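Extracellular ligand-binding receptor (Rhodopseudomonas palustris, PDB 3SG0) probably serves as the periplasmic solute-binding component of a transport system for lignin-derived aromatic acids, and here holds benzoyl-formic acid. Local coordinates at residues G40-Q45 against A223-V228; G166-Y171 against V195-D200; T316-A321 against D342-S347. One frame throughout, in Å; residues are numbered along the deposited sequence.

How the contacts relate
Contacts 1 and 2 both touch benzoyl-formic acid, their centres about 12 Å apart. Contact 1 brings the two lobes together beside the ligand, while contact 2, formed wholly within the lobe of the four-stranded sheet, supplies the arginine that grips the ligand's oxygens. They meet directly: Pro-226 O lies 2.8 Å from Tyr-196 OH, a probable hydrogen bond, and Ala-223 abuts the ring of Phe-167. Contact 3, on the opposite side of the chain's centre, is a helix pair in the other lobe; its centre is about 29 Å from that of contact 1 and about 33 Å from that of contact 2.

Contact 1 (G40-Q45 against A223-V228); sequences GAALGQ and AGTPAV. With 173 (benzoyl-formic acid), chain B.
Leu-43 and Ala-42, on the first turn of helix 41-50, face the backbone of Ala-223, Gly-224 and Thr-225 across the cleft of a periplasmic binding protein of the leucine-binding family. The helix follows a strand of the six-stranded sheet and the 223-228 loop follows one of the four-stranded sheet, so the contact joins the two lobes, consistent with a closed, ligand-filled form.

Leu-43 divides its two methyls between protein and ligand. With CG anti to its carbonyl carbon (chi1 -62°), the side chain reaches the cleft, where CD1 lies 3.8 Å from Gly-224 CA and CD2 packs 3.6 Å from ring carbon C2D of benzoyl-formic acid. From the loop side, Ala-223 directs its CB at the ligand's keto group, 3.0 Å from O2. The two residues thereby border the ligand from different lobes, Leu-43 CD2 against one face of the phenyl ring and Ala-223 beside the keto oxygen.

Ala-42 points its methyl toward the loop: Ala-42 CB meets Gly-224 CA at 4.1 Å and Thr-225 CG2 at 4.3 Å. Gly-224 suits this approach in two ways: its positive phi (69°) favours glycine, and a beta carbon there would crowd Leu-43 CD1. The loop is secured within its own lobe by backbone bonding of Gly-224 to Gly-248, while Ala-42 also touches Glu-253 of helix 252-258.

Polar linkage between the segments passes through a single water that accepts from both backbones, 3.0 Å from Ala-42 N and 3.2 Å from Thr-225 N.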
loop_
_atom_site.group_PDB
_atom_site.type_symbol
_atom_site.label_atom_id
_atom_site.label_comp_id
_atom_site.label_asym_id
_atom_site.label_seq_id
_atom_site.Cartn_x
_atom_site.Cartn_y
_atom_site.Cartn_z
ATOM N N GLY A 40 -9.458 -5.889 5.698
ATOM C CA GLY A 40 -8.110 -5.371 5.564
ATOM C C GLY A 40 -7.091 -6.004 6.487
ATOM O O GLY A 40 -5.939 -5.566 6.475
ATOM N N ALA A 41 -7.469 -7.024 7.259
ATOM C CA ALA A 41 -6.609 -7.550 8.319
ATOM C C ALA A 41 -5.226 -8.005 7.861
ATOM O O ALA A 41 -4.257 -7.850 8.611
ATOM C CB ALA A 41 -7.306 -8.682 9.071
ATOM N N ALA A 42 -5.114 -8.583 6.670
ATOM C CA ALA A 42 -3.799 -9.028 6.214
ATOM C C ALA A 42 -2.861 -7.853 5.928
ATOM O O ALA A 42 -1.644 -8.041 5.774
ATOM C CB ALA A 42 -3.923 -9.918 4.996
ATOM N N LEU A 43 -3.428 -6.649 5.847
ATOM C CA LEU A 43 -2.638 -5.430 5.709
ATOM C C LEU A 43 -2.406 -4.782 7.074
ATOM O O LEU A 43 -1.280 -4.421 7.423
ATOM C CB LEU A 43 -3.288 -4.437 4.733
ATOM C CG LEU A 43 -3.448 -4.902 3.279
ATOM C CD1 LEU A 43 -4.679 -5.796 3.073
ATOM C CD2 LEU A 43 -3.506 -3.715 2.329
ATOM N N GLY A 44 -3.464 -4.629 7.865
ATOM C CA GLY A 44 -3.346 -3.914 9.121
ATOM C C GLY A 44 -2.718 -4.675 10.269
ATOM O O GLY A 44 -2.096 -4.067 11.141
ATOM N N GLN A 45 -2.873 -5.992 10.306
ATOM C CA GLN A 45 -2.238 -6.755 11.375
ATOM C C GLN A 45 -0.707 -6.658 11.340
ATOM O O GLN A 45 -0.083 -6.439 12.369
ATOM C CB GLN A 45 -2.713 -8.208 11.388
ATOM C CG GLN A 45 -4.014 -8.393 12.114
ATOM C CD GLN A 45 -3.855 -8.284 13.621
ATOM O OE1 GLN A 45 -2.863 -8.751 14.193
ATOM N NE2 GLN A 45 -4.827 -7.661 14.273
ATOM N N ALA A 223 -7.017 -7.045 -2.768
ATOM C CA ALA A 223 -5.966 -6.913 -1.767
ATOM C C ALA A 223 -6.277 -7.780 -0.565
ATOM O O ALA A 223 -7.454 -7.994 -0.224
ATOM C CB ALA A 223 -5.806 -5.475 -1.334
ATOM N N GLY A 224 -5.228 -8.245 0.104
ATOM C CA GLY A 224 -5.393 -9.074 1.281
ATOM C C GLY A 224 -5.956 -10.442 0.960
ATOM O O GLY A 224 -5.954 -10.890 -0.189
ATOM N N THR A 225 -6.455 -11.113 1.987
ATOM C CA THR A 225 -6.992 -12.444 1.780
ATOM C C THR A 225 -8.229 -12.511 0.869
ATOM O O THR A 225 -8.426 -13.531 0.229
ATOM C CB THR A 225 -7.181 -13.211 3.105
ATOM O OG1 THR A 225 -7.890 -12.392 4.039
ATOM C CG2 THR A 225 -5.824 -13.556 3.700
ATOM N N PRO A 226 -9.036 -11.432 0.775
ATOM C CA PRO A 226 -10.147 -11.486 -0.191
ATOM C C PRO A 226 -9.708 -11.680 -1.644
ATOM O O PRO A 226 -10.542 -12.019 -2.476
ATOM C CB PRO A 226 -10.814 -10.116 -0.028
ATOM C CG PRO A 226 -10.576 -9.775 1.402
ATOM C CD PRO A 226 -9.161 -10.261 1.665
ATOM N N ALA A 227 -8.440 -11.439 -1.966
ATOM C CA ALA A 227 -7.960 -11.597 -3.343
ATOM C C ALA A 227 -7.870 -13.053 -3.780
ATOM O O ALA A 227 -7.785 -13.344 -4.976
ATOM C CB ALA A 227 -6.609 -10.919 -3.509
ATOM N N VAL A 228 -7.857 -13.974 -2.825
ATOM C CA VAL A 228 -7.772 -15.395 -3.172
ATOM C C VAL A 228 -9.046 -15.887 -3.857
ATOM O O VAL A 228 -8.990 -16.635 -4.836
ATOM C CB VAL A 228 -7.456 -16.267 -1.942
ATOM C CG1 VAL A 228 -7.563 -17.745 -2.281
ATOM C CG2 VAL A 228 -6.063 -15.932 -1.408
HETATM O O1B 173 B . -5.257 0.796 -0.892
HETATM C C1 173 B . -5.908 -0.184 -0.645
HETATM O O1A 173 B . -7.288 -0.161 -0.481
HETATM C C2 173 B . -5.286 -1.552 -0.733
HETATM O O2 173 B . -5.973 -2.529 -0.754
HETATM C C1G 173 B . -3.792 -1.625 -0.726
HETATM C C2D 173 B . -3.012 -0.783 0.279
HETATM C C2E 173 B . -1.498 -0.824 0.283
HETATM C C3 173 B . -0.774 -1.702 -0.737
HETATM C C1E 173 B . -1.589 -2.537 -1.743
HETATM C C1D 173 B . -3.103 -2.514 -1.745
HETATM O O HOH W 1 -7.084 -9.291 4.481
#

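Contact 2 (G166-Y171 against V195-D200); sequences GFSDAY and VYARSD. With 173 (benzoyl-formic acid), chain B.
Gly-166 and Phe-167 pair in parallel with Val-195 and Tyr-196, at the carboxyl ends of the two strands of a beta-alpha-beta unit whose crossover helix is 170-186. Two backbone bonds hold this end of the sheet: Tyr-196 N gives to Gly-166 O at 3.0 Å, and Ser-168 N to Tyr-196 O at 2.9 Å. Beyond them the chains part into loops that line the ligand cleft.

Aromatic and apolar contacts make the second group. The Phe-167 ring carries Arg-198 CG over its centre, a CH-pi contact with the carbon 3.5 Å from the centroid; the guanidinium runs out past the CD2-CE2 side of the ring, so that CE2 lies against its face, the two planes 28° apart. Tyr-196 packs obliquely against Phe-167, CZ to CE1 3.6 Å, while its hydroxyl is bonded to Ser-222 OG.

Charge forms the third. Arg-198, extended from CG to NE, presents NE and NH2 side-on to the single oxygen Asp-169 OD2, each nitrogen 3.0 Å away and the oxygen nearly in the guanidinium plane. Asp-169, the N-cap of helix 170-186, uses OD1 to accept from Gly-172 N and, weakly, from Tyr-171 N. NH2 of Arg-198 is shared, giving also to ligand O1A at 2.8 Å, and NH1 gives to the keto oxygen O2 at 3.2 Å. Tyr-171 lays a ring face against the keto group.

A leucine in place of Arg-198 would probably leave both Asp-169 OD2 and the ligand carboxylate without their cationic mate. The chemistry is consistent with recognition of a 2-keto carboxylate, the helix-capping aspartate probably helping to orient the arginine.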
loop_
_atom_site.group_PDB
_atom_site.type_symbol
_atom_site.label_atom_id
_atom_site.label_comp_id
_atom_site.label_asym_id
_atom_site.label_seq_id
_atom_site.Cartn_x
_atom_site.Cartn_y
_atom_site.Cartn_z
ATOM N N GLY A 166 -12.639 -6.667 -9.948
ATOM C CA GLY A 166 -11.928 -5.914 -8.931
ATOM C C GLY A 166 -12.876 -5.432 -7.855
ATOM O O GLY A 166 -14.100 -5.550 -7.988
ATOM N N PHE A 167 -12.322 -4.885 -6.784
ATOM C CA PHE A 167 -13.158 -4.356 -5.721
ATOM C C PHE A 167 -14.005 -3.199 -6.244
ATOM O O PHE A 167 -13.542 -2.367 -7.039
ATOM C CB PHE A 167 -12.310 -3.805 -4.580
ATOM C CG PHE A 167 -11.650 -4.847 -3.703
ATOM C CD1 PHE A 167 -12.185 -6.120 -3.507
ATOM C CD2 PHE A 167 -10.492 -4.505 -3.024
ATOM C CE1 PHE A 167 -11.549 -7.026 -2.655
ATOM C CE2 PHE A 167 -9.864 -5.390 -2.180
ATOM C CZ PHE A 167 -10.388 -6.650 -1.981
ATOM N N SER A 168 -15.229 -3.112 -5.737
ATOM C CA SER A 168 -16.122 -1.993 -6.022
ATOM C C SER A 168 -15.795 -0.807 -5.110
ATOM O O SER A 168 -16.640 -0.347 -4.333
ATOM C CB SER A 168 -17.578 -2.425 -5.849
ATOM O OG SER A 168 -17.733 -3.135 -4.635
ATOM N N ASP A 169 -14.558 -0.330 -5.187
ATOM C CA ASP A 169 -14.142 0.836 -4.420
ATOM C C ASP A 169 -13.034 1.554 -5.171
ATOM O O ASP A 169 -12.669 1.154 -6.282
ATOM C CB ASP A 169 -13.726 0.460 -2.987
ATOM C CG ASP A 169 -12.488 -0.427 -2.922
ATOM O OD1 ASP A 169 -11.644 -0.398 -3.841
ATOM O OD2 ASP A 169 -12.355 -1.153 -1.911
ATOM N N ALA A 170 -12.501 2.617 -4.581
ATOM C CA ALA A 170 -11.541 3.451 -5.294
ATOM C C ALA A 170 -10.221 2.731 -5.577
ATOM O O ALA A 170 -9.517 3.077 -6.522
ATOM C CB ALA A 170 -11.292 4.748 -4.545
ATOM N N TYR A 171 -9.879 1.733 -4.765
ATOM C CA TYR A 171 -8.684 0.938 -5.051
ATOM C C TYR A 171 -8.870 0.128 -6.331
ATOM O O TYR A 171 -8.071 0.219 -7.269
ATOM C CB TYR A 171 -8.345 0.007 -3.890
ATOM C CG TYR A 171 -7.170 -0.901 -4.191
ATOM C CD1 TYR A 171 -5.867 -0.411 -4.166
ATOM C CD2 TYR A 171 -7.362 -2.239 -4.513
ATOM C CE1 TYR A 171 -4.798 -1.228 -4.449
ATOM C CE2 TYR A 171 -6.294 -3.065 -4.803
ATOM C CZ TYR A 171 -5.011 -2.550 -4.764
ATOM O OH TYR A 171 -3.912 -3.339 -5.033
ATOM N N VAL A 195 -17.189 -6.471 -10.577
ATOM C CA VAL A 195 -16.743 -5.981 -9.285
ATOM C C VAL A 195 -17.300 -6.837 -8.150
ATOM O O VAL A 195 -18.283 -7.562 -8.322
ATOM C CB VAL A 195 -17.131 -4.493 -9.065
ATOM C CG1 VAL A 195 -16.470 -3.597 -10.114
ATOM C CG2 VAL A 195 -18.641 -4.310 -9.053
ATOM N N TYR A 196 -16.657 -6.747 -6.991
ATOM C CA TYR A 196 -17.153 -7.380 -5.783
ATOM C C TYR A 196 -16.739 -6.567 -4.582
ATOM O O TYR A 196 -15.802 -5.764 -4.657
ATOM C CB TYR A 196 -16.698 -8.836 -5.662
ATOM C CG TYR A 196 -15.252 -9.122 -5.295
ATOM C CD1 TYR A 196 -14.943 -9.798 -4.115
ATOM C CD2 TYR A 196 -14.212 -8.814 -6.164
ATOM C CE1 TYR A 196 -13.636 -10.124 -3.787
ATOM C CE2 TYR A 196 -12.898 -9.134 -5.846
ATOM C CZ TYR A 196 -12.619 -9.794 -4.660
ATOM O OH TYR A 196 -11.308 -10.124 -4.363
ATOM N N ALA A 197 -17.456 -6.761 -3.478
ATOM C CA ALA A 197 -17.135 -6.091 -2.230
ATOM C C ALA A 197 -16.180 -6.954 -1.416
ATOM O O ALA A 197 -16.195 -8.179 -1.515
ATOM C CB ALA A 197 -18.392 -5.785 -1.450
ATOM N N ARG A 198 -15.333 -6.311 -0.620
ATOM C CA ARG A 198 -14.213 -7.018 0.006
ATOM C C ARG A 198 -14.619 -8.232 0.839
ATOM O O ARG A 198 -13.898 -9.234 0.859
ATOM C CB ARG A 198 -13.336 -6.066 0.832
ATOM C CG ARG A 198 -12.786 -4.889 0.047
ATOM C CD ARG A 198 -11.515 -4.299 0.685
ATOM N NE ARG A 198 -11.084 -3.121 -0.061
ATOM C CZ ARG A 198 -9.834 -2.684 -0.179
ATOM N NH1 ARG A 198 -8.821 -3.308 0.415
ATOM N NH2 ARG A 198 -9.605 -1.607 -0.915
ATOM N N SER A 199 -15.760 -8.157 1.524
ATOM C CA SER A 199 -16.173 -9.265 2.386
ATOM C C SER A 199 -17.098 -10.284 1.728
ATOM O O SER A 199 -17.560 -11.208 2.392
ATOM C CB SER A 199 -16.816 -8.758 3.680
ATOM O OG SER A 199 -15.863 -8.086 4.479
ATOM N N ASP A 200 -17.370 -10.142 0.434
ATOM C CA ASP A 200 -18.317 -11.042 -0.216
ATOM C C ASP A 200 -17.919 -12.511 -0.077
ATOM O O ASP A 200 -16.746 -12.865 -0.192
ATOM C CB ASP A 200 -18.463 -10.713 -1.704
ATOM C CG ASP A 200 -19.293 -9.471 -1.963
ATOM O OD1 ASP A 200 -19.904 -8.931 -1.019
ATOM O OD2 ASP A 200 -19.339 -9.052 -3.140
HETATM O O1B 173 B . -5.257 0.796 -0.892
HETATM C C1 173 B . -5.908 -0.184 -0.645
HETATM O O1A 173 B . -7.288 -0.161 -0.481
HETATM C C2 173 B . -5.286 -1.552 -0.733
HETATM O O2 173 B . -5.973 -2.529 -0.754
HETATM C C1G 173 B . -3.792 -1.625 -0.726
HETATM C C2D 173 B . -3.012 -0.783 0.279
HETATM C C2E 173 B . -1.498 -0.824 0.283
HETATM C C3 173 B . -0.774 -1.702 -0.737
HETATM C C1E 173 B . -1.589 -2.537 -1.743
HETATM C C1D 173 B . -3.103 -2.514 -1.745
#

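Contact 3 (T316-A321 against D342-S347); sequences TLVENA and DQIEKS
Ser-347 OG lies 2.7 Å from a water that accepts from Asn-320 ND2 at 3.0 Å, a polar bridge between helix 306-328 and the type I beta turn from Ile-344 to Ser-347. With OG anti to the serine's backbone N (chi1 -178°), the hydroxyl comes against methyl CD2 of Leu-317, 3.6 Å from Ser-347 OG.

The rest is apolar helix packing, with the small Ala-321 letting the backbones come close. Ala-321 sets CB against Ile-344 CG1, 3.7 Å away, and against Gln-343 CB at 3.8 Å; the two CA atoms of Ala-321 and Gln-343 are 5.4 Å apart. Ile-344 extends past the alanine to the neighbouring turn, where its CD1 meets Val-318 CG2 at 4.3 Å and its CG2 lies alongside Leu-317 CB.

Thr-316 and Glu-319, on the same helix as Ala-321, belong to a 3-hydroxypyruvate site seen for this protein, though that ligand is not bound here. The helix pair lies over the six-stranded sheet: Leu-317, Val-318 and Ile-344 all touch Met-117 of strand 116-118, Ile-344 reaches Tyr-137 of strand 136-138, and Leu-317 and Asn-320 meet Leu-350 of strand 350-352.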
loop_
_atom_site.group_PDB
_atom_site.type_symbol
_atom_site.label_atom_id
_atom_site.label_comp_id
_atom_site.label_asym_id
_atom_site.label_seq_id
_atom_site.Cartn_x
_atom_site.Cartn_y
_atom_site.Cartn_z
ATOM N N THR A 316 10.338 6.098 8.422
ATOM C CA THR A 316 11.644 6.536 7.924
ATOM C C THR A 316 11.566 8.003 7.508
ATOM O O THR A 316 12.423 8.819 7.870
ATOM C CB THR A 316 12.115 5.674 6.751
ATOM O OG1 THR A 316 12.285 4.327 7.212
ATOM C CG2 THR A 316 13.430 6.199 6.178
ATOM N N LEU A 317 10.526 8.352 6.758
ATOM C CA LEU A 317 10.352 9.738 6.344
ATOM C C LEU A 317 10.162 10.667 7.538
ATOM O O LEU A 317 10.744 11.753 7.591
ATOM C CB LEU A 317 9.160 9.878 5.398
ATOM C CG LEU A 317 9.344 9.278 4.007
ATOM C CD1 LEU A 317 8.030 9.283 3.256
ATOM C CD2 LEU A 317 10.397 10.036 3.221
ATOM N N VAL A 318 9.330 10.265 8.486
ATOM C CA VAL A 318 9.075 11.102 9.650
ATOM C C VAL A 318 10.349 11.279 10.474
ATOM O O VAL A 318 10.702 12.397 10.871
ATOM C CB VAL A 318 7.946 10.511 10.507
ATOM C CG1 VAL A 318 7.802 11.264 11.808
ATOM C CG2 VAL A 318 6.637 10.546 9.735
ATOM N N GLU A 319 11.038 10.177 10.733
ATOM C CA GLU A 319 12.276 10.213 11.494
ATOM C C GLU A 319 13.303 11.121 10.831
ATOM O O GLU A 319 14.025 11.852 11.518
ATOM C CB GLU A 319 12.834 8.795 11.658
ATOM C CG GLU A 319 14.120 8.697 12.453
ATOM C CD GLU A 319 14.538 7.256 12.690
ATOM O OE1 GLU A 319 14.320 6.417 11.788
ATOM O OE2 GLU A 319 15.080 6.957 13.776
ATOM N N ASN A 320 13.383 11.078 9.506
ATOM C CA ASN A 320 14.335 11.905 8.782
ATOM C C ASN A 320 14.005 13.376 8.885
ATOM O O ASN A 320 14.909 14.206 8.806
ATOM C CB ASN A 320 14.421 11.492 7.314
ATOM C CG ASN A 320 15.163 10.184 7.121
ATOM O OD1 ASN A 320 15.790 9.664 8.047
ATOM N ND2 ASN A 320 15.103 9.648 5.914
ATOM N N ALA A 321 12.731 13.708 9.066
ATOM C CA ALA A 321 12.281 15.097 9.101
ATOM C C ALA A 321 12.343 15.714 10.494
ATOM O O ALA A 321 12.404 16.940 10.634
ATOM C CB ALA A 321 10.865 15.177 8.582
ATOM N N ASP A 342 6.674 20.511 5.992
ATOM C CA ASP A 342 7.609 21.200 5.100
ATOM C C ASP A 342 8.821 20.339 4.773
ATOM O O ASP A 342 9.311 20.329 3.643
ATOM C CB ASP A 342 8.118 22.506 5.735
ATOM C CG ASP A 342 7.064 23.603 5.813
ATOM O OD1 ASP A 342 6.063 23.564 5.075
ATOM O OD2 ASP A 342 7.259 24.546 6.612
ATOM N N GLN A 343 9.332 19.633 5.773
ATOM C CA GLN A 343 10.566 18.888 5.599
ATOM C C GLN A 343 10.389 17.615 4.769
ATOM O O GLN A 343 11.250 17.281 3.952
ATOM C CB GLN A 343 11.174 18.556 6.961
ATOM C CG GLN A 343 11.695 19.768 7.717
ATOM C CD GLN A 343 12.727 20.548 6.920
ATOM O OE1 GLN A 343 13.722 19.986 6.460
ATOM N NE2 GLN A 343 12.482 21.843 6.731
ATOM N N ILE A 344 9.288 16.887 4.958
ATOM C CA ILE A 344 9.116 15.640 4.211
ATOM C C ILE A 344 9.045 15.934 2.712
ATOM O O ILE A 344 9.539 15.173 1.890
ATOM C CB ILE A 344 7.900 14.845 4.699
ATOM C CG1 ILE A 344 8.128 14.412 6.152
ATOM C CG2 ILE A 344 7.666 13.643 3.797
ATOM C CD1 ILE A 344 6.946 13.703 6.783
ATOM N N GLU A 345 8.456 17.077 2.376
ATOM C CA GLU A 345 8.303 17.531 1.005
ATOM C C GLU A 345 9.638 17.717 0.290
ATOM O O GLU A 345 9.674 17.761 -0.939
ATOM C CB GLU A 345 7.539 18.858 1.042
ATOM C CG GLU A 345 6.992 19.359 -0.260
ATOM C CD GLU A 345 5.907 20.382 -0.011
ATOM O OE1 GLU A 345 4.733 20.031 -0.215
ATOM O OE2 GLU A 345 6.221 21.527 0.402
ATOM N N LYS A 346 10.714 17.829 1.066
ATOM C CA LYS A 346 12.062 18.061 0.540
ATOM C C LYS A 346 12.883 16.781 0.434
ATOM O O LYS A 346 14.036 16.818 -0.004
ATOM C CB LYS A 346 12.814 19.041 1.437
ATOM C CG LYS A 346 12.144 20.388 1.600
ATOM C CD LYS A 346 12.900 21.233 2.615
ATOM C CE LYS A 346 12.133 22.484 2.983
ATOM N NZ LYS A 346 12.878 23.279 3.999
ATOM N N SER A 347 12.314 15.654 0.846
ATOM C CA SER A 347 13.044 14.384 0.838
ATOM C C SER A 347 13.415 13.965 -0.581
ATOM O O SER A 347 12.565 13.940 -1.462
ATOM C CB SER A 347 12.205 13.304 1.521
ATOM O OG SER A 347 12.899 12.069 1.573
HETATM O O HOH W 2 13.666 11.609 4.107
#